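Local coordinates for protein halogenase (Chondromyces crocatus, PDB 3E1T) that binds FAD and probably uses the flavin to chlorinate a precursor or intermediate in chondrochloren biosynthesis in this myxobacterium, at residues V7-V12 against G30-L35; R38-R43 against R129-V134. One frame throughout, in Å; residues are numbered along the deposited sequence.

Contact 1: residues V7-V12 against G30-L35; sequences VFDLIV and GHRVLL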
# COMPACT_ATOMS: atom_id res chain seq x y z
N VAL A 7 -22.65 -14.50 17.52
CA VAL A 7 -22.81 -13.04 17.50
C VAL A 7 -21.57 -12.32 18.05
O VAL A 7 -21.04 -12.69 19.10
CB VAL A 7 -24.11 -12.59 18.24
CG1 VAL A 7 -24.10 -13.04 19.71
CG2 VAL A 7 -24.31 -11.07 18.13
N PHE A 8 -21.10 -11.31 17.31
CA PHE A 8 -19.89 -10.57 17.68
C PHE A 8 -20.14 -9.06 17.65
O PHE A 8 -21.21 -8.62 17.25
CB PHE A 8 -18.75 -10.95 16.74
CG PHE A 8 -18.31 -12.39 16.84
CD1 PHE A 8 -17.32 -12.77 17.74
CD2 PHE A 8 -18.89 -13.37 16.04
CE1 PHE A 8 -16.91 -14.09 17.84
CE2 PHE A 8 -18.49 -14.70 16.13
CZ PHE A 8 -17.50 -15.07 17.03
N ASP A 9 -19.19 -8.27 18.12
CA ASP A 9 -19.30 -6.83 17.91
C ASP A 9 -18.80 -6.51 16.48
O ASP A 9 -19.33 -5.62 15.83
CB ASP A 9 -18.54 -6.02 18.97
CG ASP A 9 -19.06 -6.25 20.39
OD1 ASP A 9 -18.28 -6.77 21.22
OD2 ASP A 9 -20.23 -5.90 20.69
N LEU A 10 -17.82 -7.28 16.01
CA LEU A 10 -17.14 -7.00 14.73
C LEU A 10 -16.66 -8.29 14.09
O LEU A 10 -16.06 -9.13 14.76
CB LEU A 10 -15.92 -6.08 14.97
CG LEU A 10 -14.89 -5.84 13.86
CD1 LEU A 10 -15.52 -5.09 12.69
CD2 LEU A 10 -13.69 -5.05 14.41
N ILE A 11 -16.90 -8.42 12.79
CA ILE A 11 -16.27 -9.47 11.99
C ILE A 11 -15.33 -8.83 10.98
O ILE A 11 -15.75 -7.99 10.17
CB ILE A 11 -17.29 -10.35 11.25
CG1 ILE A 11 -18.21 -11.06 12.26
CG2 ILE A 11 -16.56 -11.37 10.37
CD1 ILE A 11 -19.57 -11.47 11.71
N VAL A 12 -14.06 -9.25 11.02
CA VAL A 12 -13.05 -8.81 10.07
C VAL A 12 -12.74 -9.93 9.09
O VAL A 12 -12.49 -11.07 9.49
CB VAL A 12 -11.78 -8.32 10.80
CG1 VAL A 12 -10.70 -7.93 9.80
CG2 VAL A 12 -12.12 -7.14 11.68
N GLY A 30 -11.97 -4.11 24.59
CA GLY A 30 -12.82 -5.07 25.29
C GLY A 30 -14.10 -5.40 24.55
O GLY A 30 -15.17 -5.43 25.16
N HIS A 31 -13.99 -5.65 23.25
CA HIS A 31 -15.14 -5.99 22.43
C HIS A 31 -14.97 -7.37 21.83
O HIS A 31 -13.85 -7.89 21.77
CB HIS A 31 -15.35 -4.95 21.33
CG HIS A 31 -15.62 -3.57 21.84
ND1 HIS A 31 -14.77 -2.51 21.63
CD2 HIS A 31 -16.67 -3.07 22.55
CE1 HIS A 31 -15.27 -1.42 22.18
NE2 HIS A 31 -16.42 -1.73 22.74
N ARG A 32 -16.07 -7.98 21.40
CA ARG A 32 -16.05 -9.31 20.79
C ARG A 32 -15.75 -9.20 19.30
O ARG A 32 -16.56 -8.70 18.53
CB ARG A 32 -17.39 -10.05 20.99
CG ARG A 32 -18.00 -9.92 22.40
CD ARG A 32 -19.33 -10.67 22.56
NE ARG A 32 -20.44 -10.24 21.69
CZ ARG A 32 -21.08 -9.07 21.76
NH1 ARG A 32 -20.73 -8.14 22.64
NH2 ARG A 32 -22.08 -8.82 20.91
N VAL A 33 -14.57 -9.66 18.88
CA VAL A 33 -14.26 -9.67 17.46
C VAL A 33 -13.84 -11.03 16.94
O VAL A 33 -13.08 -11.76 17.58
CB VAL A 33 -13.33 -8.46 16.98
CG1 VAL A 33 -12.78 -7.64 18.14
CG2 VAL A 33 -12.22 -8.91 15.99
N LEU A 34 -14.39 -11.37 15.78
CA LEU A 34 -14.02 -12.54 15.00
C LEU A 34 -13.22 -12.04 13.79
O LEU A 34 -13.57 -11.02 13.19
CB LEU A 34 -15.29 -13.23 14.49
CG LEU A 34 -15.41 -14.71 14.11
CD1 LEU A 34 -16.30 -14.84 12.89
CD2 LEU A 34 -14.10 -15.44 13.89
N LEU A 35 -12.18 -12.77 13.43
CA LEU A 35 -11.42 -12.48 12.23
C LEU A 35 -11.26 -13.78 11.46
O LEU A 35 -10.75 -14.77 11.99
CB LEU A 35 -10.07 -11.84 12.61
CG LEU A 35 -8.76 -11.78 11.81
CD1 LEU A 35 -8.73 -12.49 10.47
CD2 LEU A 35 -8.29 -10.33 11.69
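Leu10 to Val12 pair in parallel with Val33 to Leu35, as the two strands of a Rossmann-type beta-alpha-beta unit whose crossover is helix 17-27. The strand axes lie 4.7 Å apart. Leu34 N donates to Leu10 O at 3.0 Å, and Leu34 O takes Val12 N at 2.8 Å in a nearly straight bond. At the start of the pairing Arg32 O accepts twice, from Asp9 N and Leu10 N.

Asp9 sits where the chain turns a corner between two sheets. Its CG lies anti to the carbonyl carbon (chi1 -62°), which turns the carboxylate to the other segment. OD1 receives Arg32 N on its anti lone pair, while OD2 forms a salt bridge to Arg32 NH1 at 3.0 Å. Asp9 CG lies over one guanidinium face, displaced toward its rim, with the two planes 67° apart. Asp9 thus grips Arg32 by backbone and side chain at once.

Leu10, Val12, Val33 and Leu35 all pack on helix 17-27. Ile11 and Leu34 lie on the other face of the sheet, where Ile11 meets Ala159 and Ala161 of strand 156-161. On that side Leu34 lies over one face of the Phe8 ring. Its CB stands 3.6 Å from the ring centroid, only 2° off the normal, in a CH-pi contact, and Leu34 CG reaches Phe8 CZ at 3.6 Å.

Contact 2: residues R38-R43 against R129-V134; sequences REAFPR and RERHEV. With FAD (flavin-adenine dinucleotide), chain C.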
# COMPACT_ATOMS: atom_id res chain seq x y z
N ARG A 38 -8.56 -16.69 5.00
CA ARG A 38 -8.69 -17.77 4.02
C ARG A 38 -7.53 -18.76 4.05
O ARG A 38 -7.72 -19.97 3.89
CB ARG A 38 -8.87 -17.14 2.62
CG ARG A 38 -8.86 -18.09 1.43
CD ARG A 38 -8.87 -17.30 0.11
NE ARG A 38 -7.84 -16.25 0.11
CZ ARG A 38 -6.63 -16.37 -0.44
NH1 ARG A 38 -6.27 -17.48 -1.08
NH2 ARG A 38 -5.77 -15.36 -0.35
N GLU A 39 -6.32 -18.24 4.29
CA GLU A 39 -5.09 -19.03 4.25
C GLU A 39 -4.72 -19.52 5.65
O GLU A 39 -5.26 -19.05 6.65
CB GLU A 39 -3.93 -18.17 3.70
CG GLU A 39 -4.01 -17.83 2.19
CD GLU A 39 -2.88 -18.44 1.36
OE1 GLU A 39 -2.23 -17.69 0.59
OE2 GLU A 39 -2.62 -19.67 1.46
N ALA A 40 -3.81 -20.48 5.69
CA ALA A 40 -3.14 -20.88 6.93
C ALA A 40 -1.81 -20.14 7.00
O ALA A 40 -1.01 -20.20 6.06
CB ALA A 40 -2.93 -22.41 6.97
N PHE A 41 -1.59 -19.43 8.09
CA PHE A 41 -0.36 -18.68 8.29
C PHE A 41 0.77 -19.61 8.74
O PHE A 41 0.51 -20.65 9.35
CB PHE A 41 -0.58 -17.53 9.27
CG PHE A 41 -1.18 -16.30 8.64
CD1 PHE A 41 -1.93 -16.38 7.47
CD2 PHE A 41 -1.02 -15.06 9.23
CE1 PHE A 41 -2.50 -15.24 6.89
CE2 PHE A 41 -1.57 -13.91 8.66
CZ PHE A 41 -2.31 -14.01 7.49
N PRO A 42 2.03 -19.25 8.41
CA PRO A 42 2.44 -18.07 7.63
C PRO A 42 2.27 -18.29 6.13
O PRO A 42 2.37 -19.43 5.65
CB PRO A 42 3.91 -17.91 8.00
CG PRO A 42 4.38 -19.29 8.29
CD PRO A 42 3.19 -20.04 8.86
N ARG A 43 2.02 -17.20 5.39
CA ARG A 43 1.85 -17.27 3.93
C ARG A 43 2.52 -16.09 3.21
O ARG A 43 2.57 -14.98 3.75
CB ARG A 43 0.36 -17.35 3.56
CG ARG A 43 -0.51 -16.18 4.05
CD ARG A 43 -0.73 -15.09 2.96
NE ARG A 43 -1.43 -13.91 3.50
CZ ARG A 43 -0.82 -12.91 4.11
NH1 ARG A 43 0.51 -12.92 4.28
NH2 ARG A 43 -1.53 -11.88 4.58
N ARG A 129 -9.50 -17.18 13.11
CA ARG A 129 -9.69 -18.52 12.57
C ARG A 129 -9.19 -18.59 11.15
O ARG A 129 -9.76 -17.97 10.24
CB ARG A 129 -11.17 -18.92 12.67
CG ARG A 129 -11.55 -19.38 14.07
CD ARG A 129 -12.89 -18.83 14.53
NE ARG A 129 -14.00 -19.61 13.99
CZ ARG A 129 -15.22 -19.64 14.51
NH1 ARG A 129 -15.52 -18.94 15.61
NH2 ARG A 129 -16.15 -20.39 13.93
N GLU A 130 -8.09 -19.32 10.96
CA GLU A 130 -7.49 -19.53 9.65
C GLU A 130 -8.26 -20.61 8.90
O GLU A 130 -9.18 -21.21 9.46
CB GLU A 130 -6.01 -19.89 9.79
CG GLU A 130 -5.16 -18.73 10.30
CD GLU A 130 -3.75 -19.14 10.72
OE1 GLU A 130 -3.21 -20.13 10.18
OE2 GLU A 130 -3.18 -18.45 11.59
N ARG A 131 -7.89 -20.83 7.63
CA ARG A 131 -8.59 -21.77 6.73
C ARG A 131 -10.10 -21.50 6.57
O ARG A 131 -10.87 -22.39 6.19
CB ARG A 131 -8.35 -23.24 7.13
CG ARG A 131 -6.92 -23.75 6.93
CD ARG A 131 -6.29 -23.27 5.62
NE ARG A 131 -7.01 -23.73 4.43
CZ ARG A 131 -6.55 -24.65 3.58
NH1 ARG A 131 -5.36 -25.21 3.78
NH2 ARG A 131 -7.28 -24.99 2.53
N HIS A 132 -10.51 -20.26 6.85
CA HIS A 132 -11.90 -19.83 6.78
C HIS A 132 -12.08 -18.76 5.70
O HIS A 132 -11.60 -17.62 5.85
CB HIS A 132 -12.36 -19.30 8.13
CG HIS A 132 -12.59 -20.35 9.18
ND1 HIS A 132 -13.71 -20.37 9.99
CD2 HIS A 132 -11.83 -21.41 9.57
CE1 HIS A 132 -13.63 -21.39 10.82
NE2 HIS A 132 -12.50 -22.04 10.59
N GLU A 133 -12.77 -19.12 4.61
CA GLU A 133 -13.01 -18.19 3.50
C GLU A 133 -14.41 -17.58 3.52
O GLU A 133 -15.41 -18.30 3.40
CB GLU A 133 -12.76 -18.89 2.16
CG GLU A 133 -13.03 -18.01 0.94
CD GLU A 133 -12.69 -18.67 -0.39
OE1 GLU A 133 -12.62 -19.92 -0.45
OE2 GLU A 133 -12.52 -17.93 -1.37
N VAL A 134 -14.48 -16.26 3.66
CA VAL A 134 -15.75 -15.53 3.56
C VAL A 134 -16.25 -15.53 2.12
O VAL A 134 -15.49 -15.32 1.17
CB VAL A 134 -15.64 -14.09 4.11
CG1 VAL A 134 -16.94 -13.30 3.89
CG2 VAL A 134 -15.31 -14.12 5.59
PA FAD C . -3.49 -8.22 2.25
O1A FAD C . -2.07 -8.09 2.74
O2A FAD C . -3.62 -8.59 0.81
O5B FAD C . -4.21 -9.35 3.14
C5B FAD C . -5.58 -9.67 2.96
C4B FAD C . -5.86 -11.05 3.56
O4B FAD C . -7.19 -11.45 3.30
C3B FAD C . -4.96 -12.11 2.94
O3B FAD C . -4.28 -12.77 3.99
C2B FAD C . -5.90 -13.07 2.24
O2B FAD C . -5.48 -14.40 2.44
C1B FAD C . -7.22 -12.81 2.94
N9A FAD C . -8.43 -13.05 2.12
C8A FAD C . -8.64 -12.80 0.79
N7A FAD C . -9.91 -13.16 0.49
C5A FAD C . -10.52 -13.62 1.61
C6A FAD C . -11.80 -14.12 1.89
N6A FAD C . -12.68 -14.35 0.91
N1A FAD C . -12.10 -14.50 3.17
C2A FAD C . -11.17 -14.44 4.17
N3A FAD C . -9.91 -13.96 3.89
C4A FAD C . -9.59 -13.55 2.64
N1 FAD C . 3.37 -2.09 0.43
C2 FAD C . 4.35 -1.68 1.30
O2 FAD C . 4.00 -1.23 2.39
N3 FAD C . 5.68 -1.76 0.92
C4 FAD C . 6.03 -2.27 -0.32
O4 FAD C . 7.22 -2.37 -0.65
C4X FAD C . 5.04 -2.68 -1.20
N5 FAD C . 5.35 -3.19 -2.45
C5X FAD C . 4.35 -3.60 -3.30
C6 FAD C . 4.65 -4.11 -4.57
C7 FAD C . 3.62 -4.52 -5.43
C7M FAD C . 3.95 -4.85 -6.85
C8 FAD C . 2.28 -4.41 -5.03
C8M FAD C . 1.14 -4.64 -5.99
C9 FAD C . 1.99 -3.91 -3.76
C9A FAD C . 3.01 -3.50 -2.90
N10 FAD C . 2.69 -3.01 -1.65
C10 FAD C . 3.70 -2.59 -0.80
C1' FAD C . 1.25 -3.01 -1.16
C2' FAD C . 0.92 -4.12 -0.16
O2' FAD C . 1.04 -5.36 -0.83
C3' FAD C . -0.52 -3.98 0.37
O3' FAD C . -0.87 -2.62 0.50
C4' FAD C . -0.76 -4.60 1.75
O4' FAD C . -0.51 -5.99 1.69
C5' FAD C . -2.22 -4.36 2.15
O5' FAD C . -2.54 -5.19 3.24
P FAD C . -4.05 -5.69 3.48
O1P FAD C . -4.20 -6.09 4.93
O2P FAD C . -5.02 -4.60 3.15
O3P FAD C . -4.29 -6.86 2.43
O HOH W 1 -0.90 -20.37 11.65
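The Glu130 chain comes in roughly perpendicular to the Phe41 side chain, the carboxylate turned 39° from the ring plane. It is extended beyond CG (chi2 168°), which carries the carboxylate across to the loop. There OE1 takes Phe41 N at 2.7 Å, from above the carboxylate plane. A water lies close to both Glu130 OE1 and Phe41 O, and OE2 forms a salt bridge to Arg119 of helix 110-123. Without the carboxylate, as with an alanine here, Phe41 N would probably lose this acceptor and Arg119 its salt-bridge mate.

Arg131 N adds a weak bond to Glu39 O, and Arg131 CD packs on Ala40 CB at 3.7 Å. Arg38 and Glu133 run alongside each other in the same direction, Arg38 CD 4.0 Å from Glu133 OE2. Their charged groups do not meet: Glu133 OE2 pairs with Arg173.

The two segments border the adenosine half of FAD. The Arg38 chain runs along the adenine, its CB 3.6 Å from FAD N3A and its NH2 3.0 Å from FAD O2B. Val134 N donates to N1A at 3.0 Å, and Val134 O accepts from N6A. Arg43 NE and NH2 both donate to ribose O3B, with Phe41 CZ over one face of the guanidinium, toward its rim. Asp114 forms a salt bridge with Arg43 NH1. The polar edge of adenine thus meets the main chain of Val134, while Arg43 holds the ribose O3B and Glu130 fixes the loop that carries it.

Overall arrangement
The two contacts come in series along the chain, contact 1 closing before contact 2 opens. Their centres are about 17 Å apart, on the same side of the chain's centre. Both reach the five-stranded parallel sheet, where strand 33-36 lies between strands 10-13 and 127-129. The join is direct: Leu35 O of contact 1 probably accepts a hydrogen bond from Arg129 N of contact 2, and Leu34 packs on Arg129. The loop 38-43 follows strand 33-36, and residues 133-134 open an outermost strand of the neighbouring mixed sheet. Contact 1 supplies part of the Rossmann-type sheet; contact 2 joins the loop after strand 33-36 to the start of strand 133-140, beside the adenosine part of FAD.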